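Local coordinates for protein 3-phytase (Klebsiella pneumoniae, PDB 2WNH) that probably hydrolyses phytate, inositol hexakisphosphate, at its 3-phosphate, as a member of the histidine acid phosphatase family, at residues 74-79 / 112-117. The protein carries 3 engineered substitutions. Sequence-based numbering, arbitrary orientation.
Sequences HYRQLG and AFPGCG. With NA (sodium ion), chain G; NA (sodium ion), chain C.
Arg76 reaches from the last turn of its helix to the carbonyl oxygen of Ala112 and shows how an arginine can bind a carbonyl at the C-terminal end of a neighbouring helix. Both terminal nitrogens grip the one acceptor: NH1 lies 3.0 Å and NH2 2.9 Å from Ala112 O. The oxygen lies in the guanidinium plane, almost equally far from the two nitrogens, and sharing one acceptor leaves both hydrogen bonds bent, with N-H...O angles near 145°. Because helix 99-112 finishes here, the partial negative charge of its end would probably favour the positive guanidinium. Extended at chi2, the chain of Arg76 bends at chi3 (-81°), and a further turn at chi4 sets the guanidinium plane.

Van der Waals contact adds little. CD1 of Phe113 comes within 3.7 Å of NH1 of Arg76, also at the guanidinium edge, with the two planes inclined by 66°, so there is no stacking. Pro114 approaches NH2 more loosely through CD, where the chain enters the type II turn from Phe113 to Cys116.

Arg76 O binds sodium, at either of two sites too close together to be filled at once, together with Arg76 O of another subunit, a further copy of this protein. Three residues on, Gly79, with positive phi, ends the helix in a Schellman motif, its N bonded to Arg76 O. Cys116 is tied by a disulfide to Cys85, in the loop between helix 58-77 and strand 91-95. The contact thus joins the C-terminal ends of helices 58-77 and 99-112, with Tyr75 resting on strands 14-24 and 320-328 of the central sheet and Ala112 and Phe113 packing against Trp284 of strand 284-289.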
loop_
_atom_site.group_PDB
_atom_site.type_symbol
_atom_site.label_atom_id
_atom_site.label_comp_id
_atom_site.label_asym_id
_atom_site.label_seq_id
_atom_site.Cartn_x
_atom_site.Cartn_y
_atom_site.Cartn_z
ATOM N N HIS B 74 4.321 -10.908 12.904
ATOM C CA HIS B 74 4.929 -11.150 14.217
ATOM C C HIS B 74 6.388 -11.574 14.071
ATOM O O HIS B 74 7.262 -11.042 14.740
ATOM C CB HIS B 74 4.099 -12.200 14.983
ATOM C CG HIS B 74 4.746 -12.711 16.230
ATOM N ND1 HIS B 74 4.877 -11.950 17.374
ATOM C CD2 HIS B 74 5.254 -13.934 16.530
ATOM C CE1 HIS B 74 5.457 -12.672 18.318
ATOM N NE2 HIS B 74 5.702 -13.879 17.831
ATOM N N TYR B 75 6.659 -12.525 13.182
ATOM C CA TYR B 75 8.018 -12.999 12.976
ATOM C C TYR B 75 8.952 -12.015 12.249
ATOM O O TYR B 75 10.173 -12.082 12.433
ATOM C CB TYR B 75 8.025 -14.406 12.362
ATOM C CG TYR B 75 7.542 -15.498 13.310
ATOM C CD1 TYR B 75 7.914 -15.508 14.684
ATOM C CD2 TYR B 75 6.733 -16.548 12.840
ATOM C CE1 TYR B 75 7.470 -16.548 15.561
ATOM C CE2 TYR B 75 6.286 -17.569 13.709
ATOM C CZ TYR B 75 6.653 -17.549 15.072
ATOM O OH TYR B 75 6.244 -18.572 15.913
ATOM N N ARG B 76 8.400 -11.087 11.463
ATOM C CA ARG B 76 9.233 -9.987 10.924
ATOM C C ARG B 76 9.556 -9.000 12.051
ATOM O O ARG B 76 10.695 -8.490 12.133
ATOM C CB ARG B 76 8.536 -9.293 9.743
ATOM C CG ARG B 76 8.594 -10.103 8.465
ATOM C CD ARG B 76 8.002 -9.346 7.265
ATOM N NE ARG B 76 6.555 -9.436 7.252
ATOM C CZ ARG B 76 5.863 -10.470 6.751
ATOM N NH1 ARG B 76 6.473 -11.516 6.190
ATOM N NH2 ARG B 76 4.542 -10.432 6.822
ATOM N N GLN B 77 8.565 -8.704 12.893
ATOM C CA GLN B 77 8.723 -7.781 14.038
ATOM C C GLN B 77 9.856 -8.269 14.947
ATOM O O GLN B 77 10.702 -7.484 15.377
ATOM C CB GLN B 77 7.383 -7.608 14.800
ATOM C CG GLN B 77 7.460 -7.137 16.275
ATOM C CD GLN B 77 7.787 -5.659 16.449
ATOM O OE1 GLN B 77 7.703 -4.884 15.499
ATOM N NE2 GLN B 77 8.155 -5.264 17.675
ATOM N N LEU B 78 9.885 -9.572 15.216
ATOM C CA LEU B 78 10.913 -10.171 16.087
ATOM C C LEU B 78 12.265 -10.343 15.398
ATOM O O LEU B 78 13.238 -10.796 16.027
ATOM C CB LEU B 78 10.439 -11.542 16.581
ATOM C CG LEU B 78 9.308 -11.529 17.604
ATOM C CD1 LEU B 78 8.923 -12.988 17.935
ATOM C CD2 LEU B 78 9.714 -10.796 18.869
ATOM N N GLY B 79 12.340 -10.022 14.112
ATOM C CA GLY B 79 13.596 -10.095 13.386
ATOM C C GLY B 79 14.023 -11.464 12.893
ATOM O O GLY B 79 15.133 -11.617 12.414
ATOM N N ALA B 112 1.114 -15.046 5.262
ATOM C CA ALA B 112 2.385 -14.644 5.903
ATOM C C ALA B 112 3.278 -13.834 4.984
ATOM O O ALA B 112 4.014 -12.983 5.469
ATOM C CB ALA B 112 3.151 -15.865 6.453
ATOM N N PHE B 113 3.218 -14.100 3.670
ATOM C CA PHE B 113 4.081 -13.436 2.682
ATOM C C PHE B 113 3.230 -12.914 1.536
ATOM O O PHE B 113 3.169 -13.530 0.469
ATOM C CB PHE B 113 5.122 -14.450 2.176
ATOM C CG PHE B 113 5.907 -15.106 3.294
ATOM C CD1 PHE B 113 6.914 -14.398 3.962
ATOM C CD2 PHE B 113 5.628 -16.415 3.686
ATOM C CE1 PHE B 113 7.647 -14.999 5.008
ATOM C CE2 PHE B 113 6.327 -17.030 4.725
ATOM C CZ PHE B 113 7.348 -16.344 5.386
ATOM N N PRO B 114 2.511 -11.806 1.776
ATOM C CA PRO B 114 1.497 -11.332 0.803
ATOM C C PRO B 114 2.037 -11.162 -0.626
ATOM O O PRO B 114 3.020 -10.453 -0.847
ATOM C CB PRO B 114 1.047 -9.994 1.390
ATOM C CG PRO B 114 1.257 -10.184 2.910
ATOM C CD PRO B 114 2.577 -10.946 2.968
ATOM N N GLY B 115 1.398 -11.845 -1.578
ATOM C CA GLY B 115 1.716 -11.739 -3.003
ATOM C C GLY B 115 3.053 -12.314 -3.431
ATOM O O GLY B 115 3.499 -12.084 -4.545
ATOM N N CYS B 116 3.697 -13.059 -2.537
ATOM C CA CYS B 116 5.049 -13.576 -2.787
ATOM C C CYS B 116 5.152 -14.899 -3.587
ATOM O O CYS B 116 6.271 -15.366 -3.876
ATOM C CB CYS B 116 5.824 -13.688 -1.455
ATOM S SG CYS B 116 6.106 -12.087 -0.714
ATOM N N GLY B 117 4.022 -15.489 -3.946
ATOM C CA GLY B 117 4.002 -16.804 -4.639
ATOM C C GLY B 117 4.874 -17.875 -3.984
ATOM O O GLY B 117 5.640 -18.561 -4.671
HETATM NA NA NA G . 12.131 -6.729 10.999
HETATM NA NA NA C . 11.804 -6.493 11.485
#